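Local coordinates for protein triacylglycerol lipase (Clostridium botulinum, PDB 5AH1) that hydrolyses ester bonds as a zinc-binding alpha/beta-hydrolase, a triacylglycerol lipase that also acts as a polyesterase on synthetic polyesters, at residues A[106-109]-A[110-114]; A[287-290]-A[291-295]; A[441-444]-A[445-448]. All coordinates share one frame; numbering follows the deposited sequence. Where two conformers were deposited one is given.

Contact 1: A[106-109]-A[110-114]; sequences LQEK and LNASG
N111 reaches back one helical turn to Q107 near the C-terminal end of helix 106-112, the helix that joins strands 80-83 and 117-120 in a beta-alpha-beta unit of the alpha/beta-hydrolase sheet. Its CB lies 3.6 Å from Q107 O, the carbonyl that also takes the straight backbone bond from N111 N. CG follows, likewise 3.6 Å from Q107 O, set beside the backbone N and anti to the carbonyl carbon (chi1 -76°), which turns the amide back along the helix. At the tip, ND2 gives Q107 O a second, weak hydrogen bond of 2.9 Å, bent to 126° at the hydrogen, and brushes Q107 CG. The stronger claim on ND2 comes from T117 O at the start of the neighbouring strand, so N111 ties the helix to the edge of the sheet.

Q107 carries its own amide on an extended chain, and the two amide planes stand 81° apart. A water accepts from Q107 NE2 and, weakly, from N111 ND2, bridging them, while Q107 OE1 is bonded to T119 OG1 on the same strand.

On the buried side L110 folds over the carbonyl of L106: its CG comes within 3.3 Å of L106 O, and the backbone bond from L110 N to that oxygen is 2.8 Å. L106 and L110 both pack against helix 437-448.

The helix ends in a Schellman motif with G114, at positive phi, as its C-prime residue; H115 N returns to L110 O, and G114 N meets N111 O at 3.1 Å. Just before it, S113 OG stands 2.9 Å from K109 O and 3.1 Å from L110 O, two acceptors within reach of a single hydroxyl proton.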
loop_
_atom_site.group_PDB
_atom_site.type_symbol
_atom_site.label_atom_id
_atom_site.label_comp_id
_atom_site.label_asym_id
_atom_site.label_seq_id
_atom_site.Cartn_x
_atom_site.Cartn_y
_atom_site.Cartn_z
ATOM N N LEU A 106 5.054 13.042 -8.463
ATOM C CA LEU A 106 6.344 12.450 -8.101
ATOM C C LEU A 106 6.936 11.624 -9.237
ATOM O O LEU A 106 8.150 11.681 -9.464
ATOM C CB LEU A 106 6.209 11.583 -6.846
ATOM C CG LEU A 106 5.946 12.301 -5.527
ATOM C CD1 LEU A 106 5.648 11.300 -4.437
ATOM C CD2 LEU A 106 7.135 13.170 -5.135
ATOM N N GLN A 107 6.093 10.883 -9.960
ATOM C CA GLN A 107 6.580 10.117 -11.105
ATOM C C GLN A 107 7.326 11.035 -12.086
ATOM O O GLN A 107 8.432 10.722 -12.554
ATOM C CB GLN A 107 5.439 9.415 -11.832
ATOM C CG GLN A 107 5.885 8.685 -13.095
ATOM C CD GLN A 107 4.738 8.156 -13.915
ATOM O OE1 GLN A 107 4.049 7.222 -13.509
ATOM N NE2 GLN A 107 4.501 8.771 -15.069
ATOM N N GLU A 108 6.715 12.169 -12.405
ATOM C CA GLU A 108 7.309 13.099 -13.360
ATOM C C GLU A 108 8.625 13.659 -12.820
ATOM O O GLU A 108 9.613 13.748 -13.549
ATOM C CB GLU A 108 6.325 14.230 -13.687
ATOM C CG GLU A 108 6.693 15.064 -14.927
ATOM C CD GLU A 108 7.731 16.151 -14.657
ATOM O OE1 GLU A 108 7.787 16.670 -13.520
ATOM O OE2 GLU A 108 8.483 16.499 -15.597
ATOM N N LYS A 109 8.640 14.021 -11.541
ATOM C CA LYS A 109 9.838 14.588 -10.924
ATOM C C LYS A 109 10.978 13.584 -10.917
ATOM O O LYS A 109 12.135 13.934 -11.166
ATOM C CB LYS A 109 9.533 15.059 -9.500
ATOM C CG LYS A 109 8.519 16.182 -9.411
ATOM C CD LYS A 109 8.925 17.399 -10.216
ATOM C CE LYS A 109 7.903 18.516 -10.062
ATOM N NZ LYS A 109 8.283 19.737 -10.827
ATOM N N LEU A 110 10.657 12.333 -10.636
ATOM C CA LEU A 110 11.655 11.281 -10.642
ATOM C C LEU A 110 12.228 11.085 -12.040
ATOM O O LEU A 110 13.437 11.087 -12.228
ATOM C CB LEU A 110 11.033 9.987 -10.119
ATOM C CG LEU A 110 10.863 9.951 -8.604
ATOM C CD1 LEU A 110 9.820 8.913 -8.168
ATOM C CD2 LEU A 110 12.214 9.679 -7.953
ATOM N N ASN A 111 11.366 10.944 -13.035
ATOM C CA ASN A 111 11.849 10.793 -14.401
ATOM C C ASN A 111 12.672 11.989 -14.856
ATOM O O ASN A 111 13.695 11.827 -15.527
ATOM C CB ASN A 111 10.695 10.534 -15.363
ATOM C CG ASN A 111 10.176 9.113 -15.261
ATOM O OD1 ASN A 111 10.873 8.170 -15.599
ATOM N ND2 ASN A 111 8.956 8.955 -14.794
ATOM N N ALA A 112 12.256 13.190 -14.475
ATOM C CA ALA A 112 12.963 14.400 -14.903
ATOM C C ALA A 112 14.377 14.475 -14.321
ATOM O O ALA A 112 15.270 15.102 -14.905
ATOM C CB ALA A 112 12.163 15.637 -14.520
ATOM N N SER A 113 14.582 13.840 -13.172
ATOM C CA SER A 113 15.878 13.849 -12.508
ATOM C C SER A 113 16.680 12.574 -12.771
ATOM O O SER A 113 17.662 12.306 -12.087
ATOM C CB SER A 113 15.723 14.113 -11.004
ATOM O OG SER A 113 14.811 13.220 -10.388
ATOM N N GLY A 114 16.266 11.806 -13.776
ATOM C CA GLY A 114 17.049 10.676 -14.239
ATOM C C GLY A 114 16.750 9.347 -13.561
ATOM O O GLY A 114 17.559 8.418 -13.651
HETATM O O HOH W 1 6.472 10.872 -15.827
#

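Contact 2: A[287-290]-A[291-295]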
loop_
_atom_site.group_PDB
_atom_site.type_symbol
_atom_site.label_atom_id
_atom_site.label_comp_id
_atom_site.label_asym_id
_atom_site.label_seq_id
_atom_site.Cartn_x
_atom_site.Cartn_y
_atom_site.Cartn_z
ATOM N N TYR A 287 -23.969 3.715 -7.796
ATOM C CA TYR A 287 -22.925 2.691 -7.876
ATOM C C TYR A 287 -22.218 2.540 -6.535
ATOM O O TYR A 287 -22.047 1.424 -6.048
ATOM C CB TYR A 287 -21.969 3.110 -8.990
ATOM C CG TYR A 287 -20.588 2.487 -9.029
ATOM C CD1 TYR A 287 -20.396 1.115 -9.146
ATOM C CD2 TYR A 287 -19.459 3.291 -9.022
ATOM C CE1 TYR A 287 -19.106 0.563 -9.210
ATOM C CE2 TYR A 287 -18.177 2.758 -9.096
ATOM C CZ TYR A 287 -17.995 1.394 -9.190
ATOM O OH TYR A 287 -16.716 0.875 -9.270
ATOM N N ILE A 288 -21.852 3.660 -5.920
ATOM C CA ILE A 288 -21.208 3.621 -4.610
ATOM C C ILE A 288 -22.116 3.007 -3.537
ATOM O O ILE A 288 -21.674 2.178 -2.734
ATOM C CB ILE A 288 -20.726 5.037 -4.181
ATOM C CG1 ILE A 288 -19.617 5.545 -5.117
ATOM C CG2 ILE A 288 -20.255 5.037 -2.730
ATOM C CD1 ILE A 288 -18.468 4.604 -5.373
ATOM N N GLU A 289 -23.381 3.407 -3.520
ATOM C CA GLU A 289 -24.313 2.858 -2.545
ATOM C C GLU A 289 -24.459 1.348 -2.739
ATOM O O GLU A 289 -24.512 0.581 -1.770
ATOM C CB GLU A 289 -25.669 3.559 -2.668
ATOM C CG GLU A 289 -26.667 3.176 -1.591
ATOM C CD GLU A 289 -27.801 4.175 -1.466
ATOM O OE1 GLU A 289 -28.005 4.978 -2.405
ATOM O OE2 GLU A 289 -28.489 4.158 -0.420
ATOM N N ARG A 290 -24.535 0.922 -3.994
ATOM C CA ARG A 290 -24.689 -0.489 -4.302
ATOM C C ARG A 290 -23.464 -1.294 -3.851
ATOM O O ARG A 290 -23.609 -2.361 -3.246
ATOM C CB ARG A 290 -24.974 -0.667 -5.793
ATOM C CG ARG A 290 -25.362 -2.068 -6.184
ATOM C CD ARG A 290 -25.933 -2.101 -7.591
ATOM N NE ARG A 290 -25.046 -1.510 -8.583
ATOM C CZ ARG A 290 -24.055 -2.157 -9.201
ATOM N NH1 ARG A 290 -23.796 -3.435 -8.936
ATOM N NH2 ARG A 290 -23.316 -1.517 -10.099
ATOM N N VAL A 291 -22.267 -0.773 -4.100
ATOM C CA VAL A 291 -21.055 -1.433 -3.636
ATOM C C VAL A 291 -20.997 -1.465 -2.102
ATOM O O VAL A 291 -20.688 -2.501 -1.513
ATOM C CB VAL A 291 -19.801 -0.773 -4.232
ATOM C CG1 VAL A 291 -18.542 -1.333 -3.612
ATOM C CG2 VAL A 291 -19.776 -0.984 -5.741
ATOM N N LEU A 292 -21.309 -0.348 -1.447
ATOM C CA LEU A 292 -21.328 -0.328 0.019
ATOM C C LEU A 292 -22.287 -1.331 0.633
ATOM O O LEU A 292 -22.002 -1.898 1.693
ATOM C CB LEU A 292 -21.668 1.066 0.535
ATOM C CG LEU A 292 -20.518 2.057 0.435
ATOM C CD1 LEU A 292 -21.017 3.445 0.765
ATOM C CD2 LEU A 292 -19.365 1.666 1.378
ATOM N N ASP A 293 -23.415 -1.550 -0.035
ATOM C CA ASP A 293 -24.452 -2.449 0.463
ATOM C C ASP A 293 -24.229 -3.900 0.056
ATOM O O ASP A 293 -25.019 -4.776 0.417
ATOM C CB ASP A 293 -25.824 -2.010 -0.054
ATOM C CG ASP A 293 -26.335 -0.757 0.621
ATOM O OD1 ASP A 293 -25.684 -0.258 1.564
ATOM O OD2 ASP A 293 -27.406 -0.273 0.208
ATOM N N SER A 294 -23.156 -4.163 -0.681
ATOM C CA SER A 294 -22.858 -5.522 -1.135
ATOM C C SER A 294 -22.577 -6.470 0.017
ATOM O O SER A 294 -22.005 -6.074 1.036
ATOM C CB SER A 294 -21.633 -5.500 -2.053
ATOM O OG SER A 294 -21.239 -6.817 -2.435
ATOM N N ASN A 295 -22.943 -7.733 -0.173
ATOM C CA ASN A 295 -22.613 -8.772 0.788
ATOM C C ASN A 295 -21.118 -9.056 0.872
ATOM O O ASN A 295 -20.667 -9.756 1.774
ATOM C CB ASN A 295 -23.369 -10.078 0.472
ATOM C CG ASN A 295 -22.963 -10.692 -0.856
ATOM O OD1 ASN A 295 -22.672 -9.977 -1.813
ATOM N ND2 ASN A 295 -22.932 -12.024 -0.919
HETATM O O HOH W 2 -24.998 2.162 1.043
#
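E289 O is gripped by two donors where helix 284-292 runs out. D293 N bonds to it at 3.0 Å, approaching 25° out of the carbonyl plane, and a water donates to it from 3.3 Å. The same water donates to D293 OD1 at 2.6 Å, so main chain and carboxylate are linked through one solvent molecule. D293 N also makes a weak bond to R290 O, a sharing of the amide between the i-4 and i-3 carbonyls at the end of the helix.

The side chains of E289 and D293 lie side by side, pointing the same way, with their carboxylate planes 66° apart. Each has a cation beyond the segments: R285 pairs with E289, and K243 from helix 242-257 with D293.

Two apolar pairs run along the other faces. V291 CG2, set beside its own backbone N with CG1 anti to it (chi1 172°), lies alongside the ring of Y287 and meets CE1 at 3.9 Å. Y287 OH is held by the backbone N of L269. I288 CG2 meets L292 CD1, also at 3.9 Å, and both side chains press on F250 of helix 242-257. R290 NH2 makes a salt bridge with E282 and also bonds to K277 O.

S294 follows the helix and turns its OG to the backbone N of I296, capping the start of helix 296-299; one short turn thus separates two helices. E289 OE2 and D293 OD2, two like charges, stand 4.6 Å apart. Their repulsion is probably eased by R285 and K243, and the lysine's pairing with D293 joins this helix end electrostatically to helix 242-257.

Contact 3: A[441-444]-A[445-448]; sequences MDYA and SFLS
L447 lays a methyl over the ring of Y443 one turn earlier in helix 437-448, the last helix of this alpha/beta-hydrolase chain. CD1 sits 4.1 Å from the ring centroid and only 12° off its normal, a CH-pi contact over the middle of the face. The other methyl, CD2, reaches across to Y443 CE1 and CZ, each at 4.0 Å, so the two methyls take the centre of the ring and its CE1-CZ side. Y443 swings under them because its CG stands anti to the backbone N (chi1 -166°), carrying the ring forward along the helix. From the residue before L447, F446 CD1 comes obliquely to Y443 CE1, also at 4.0 Å.

The backbone fixes these positions. L447 N bonds to Y443 O at 2.9 Å, and F446 N to D442 O at the same length. At the ring's far end, Y443 OH is bonded to S225 OG and W331 NE1, while the W331 ring meets the tyrosine edge-to-face; together these probably restrain both the hydroxyl and the ring's rotation.

The solvent side is polar. A water donates to D442 OD1 and lies 2.8 Å from S445 OG, joining two side chains one turn apart. Farther on, S448 OG bonds to S445 O at 2.7 Å, a hydroxyl bond back to the main chain three residues earlier.

Outside this shell, the Y443 and L447 pair rests on F329 of strand 327-331, and L447 also touches H177 and I179 of strand 176-181. F446 turns its ring to F64 in an edge-to-face pair. M441 and A444 meet L110, so helix 437-448 packs next to helix 106-112, both against the central parallel sheet.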
loop_
_atom_site.group_PDB
_atom_site.type_symbol
_atom_site.label_atom_id
_atom_site.label_comp_id
_atom_site.label_asym_id
_atom_site.label_seq_id
_atom_site.Cartn_x
_atom_site.Cartn_y
_atom_site.Cartn_z
ATOM N N MET A 441 13.465 11.448 -4.634
ATOM C CA MET A 441 14.598 11.497 -5.557
ATOM C C MET A 441 15.858 10.920 -4.904
ATOM O O MET A 441 16.599 10.156 -5.532
ATOM C CB MET A 441 14.799 12.925 -6.073
ATOM C CG MET A 441 13.666 13.309 -7.052
ATOM S SD MET A 441 13.762 14.921 -7.780
ATOM C CE MET A 441 13.365 15.903 -6.361
ATOM N N ASP A 442 16.084 11.266 -3.638
ATOM C CA ASP A 442 17.210 10.714 -2.904
ATOM C C ASP A 442 17.061 9.216 -2.695
ATOM O O ASP A 442 18.047 8.491 -2.728
ATOM C CB ASP A 442 17.396 11.423 -1.556
ATOM C CG ASP A 442 18.013 12.805 -1.700
ATOM O OD1 ASP A 442 18.488 13.148 -2.807
ATOM O OD2 ASP A 442 18.016 13.549 -0.696
ATOM N N TYR A 443 15.836 8.735 -2.484
ATOM C CA TYR A 443 15.644 7.300 -2.308
ATOM C C TYR A 443 15.906 6.565 -3.613
ATOM O O TYR A 443 16.498 5.489 -3.610
ATOM C CB TYR A 443 14.239 6.968 -1.808
ATOM C CG TYR A 443 14.065 5.552 -1.297
ATOM C CD1 TYR A 443 15.089 4.884 -0.633
ATOM C CD2 TYR A 443 12.854 4.896 -1.436
ATOM C CE1 TYR A 443 14.915 3.613 -0.142
ATOM C CE2 TYR A 443 12.678 3.621 -0.938
ATOM C CZ TYR A 443 13.706 2.986 -0.296
ATOM O OH TYR A 443 13.548 1.722 0.243
ATOM N N ALA A 444 15.466 7.143 -4.729
ATOM C CA ALA A 444 15.722 6.523 -6.029
ATOM C C ALA A 444 17.228 6.409 -6.246
ATOM O O ALA A 444 17.708 5.390 -6.723
ATOM C CB ALA A 444 15.090 7.319 -7.157
ATOM N N SER A 445 17.957 7.472 -5.920
ATOM C CA SER A 445 19.419 7.450 -6.027
ATOM C C SER A 445 19.993 6.326 -5.149
ATOM O O SER A 445 20.842 5.541 -5.592
ATOM C CB SER A 445 20.025 8.793 -5.627
ATOM O OG SER A 445 19.693 9.811 -6.562
ATOM N N PHE A 446 19.513 6.237 -3.910
ATOM C CA PHE A 446 19.942 5.207 -2.974
ATOM C C PHE A 446 19.751 3.823 -3.608
ATOM O O PHE A 446 20.680 3.019 -3.644
ATOM C CB PHE A 446 19.143 5.378 -1.667
ATOM C CG PHE A 446 19.470 4.376 -0.573
ATOM C CD1 PHE A 446 18.885 3.121 -0.560
ATOM C CD2 PHE A 446 20.320 4.718 0.465
ATOM C CE1 PHE A 446 19.157 2.214 0.456
ATOM C CE2 PHE A 446 20.592 3.818 1.482
ATOM C CZ PHE A 446 20.010 2.567 1.482
ATOM N N LEU A 447 18.547 3.548 -4.114
ATOM C CA LEU A 447 18.243 2.239 -4.681
ATOM C C LEU A 447 19.126 1.879 -5.888
ATOM O O LEU A 447 19.430 0.699 -6.136
ATOM C CB LEU A 447 16.760 2.159 -5.060
ATOM C CG LEU A 447 15.777 2.194 -3.887
ATOM C CD1 LEU A 447 14.349 2.300 -4.411
ATOM C CD2 LEU A 447 15.908 0.967 -2.990
ATOM N N SER A 448 19.542 2.891 -6.646
ATOM C CA SER A 448 20.381 2.668 -7.829
ATOM C C SER A 448 21.776 2.114 -7.490
ATOM O O SER A 448 22.462 1.592 -8.369
ATOM C CB SER A 448 20.543 3.964 -8.631
ATOM O OG SER A 448 21.551 4.798 -8.086
HETATM O O HOH W 3 19.354 12.343 -5.373
#

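The three contacts follow one another along the chain, each on a helix of the alpha/beta-hydrolase fold. Contacts 1 and 3, far apart in sequence, have centres about 11 Å apart, and helices 106-112 and 437-448 pack directly: L110 CD2 approaches A444 CB to 3.8 Å, and M441 SD lies 3.3 Å from S113 OG. Contact 2 stands apart on helix 284-292, its centre about 38 Å from that of contact 1 and 41 Å from that of contact 3; the side chain of S294 is about 13 Å from the bound zinc ion. Contacts 1 and 3 thus belong to one helix pair packed by the central sheet, with contact 2 in a separate helical region, across the chain's centre from contact 3.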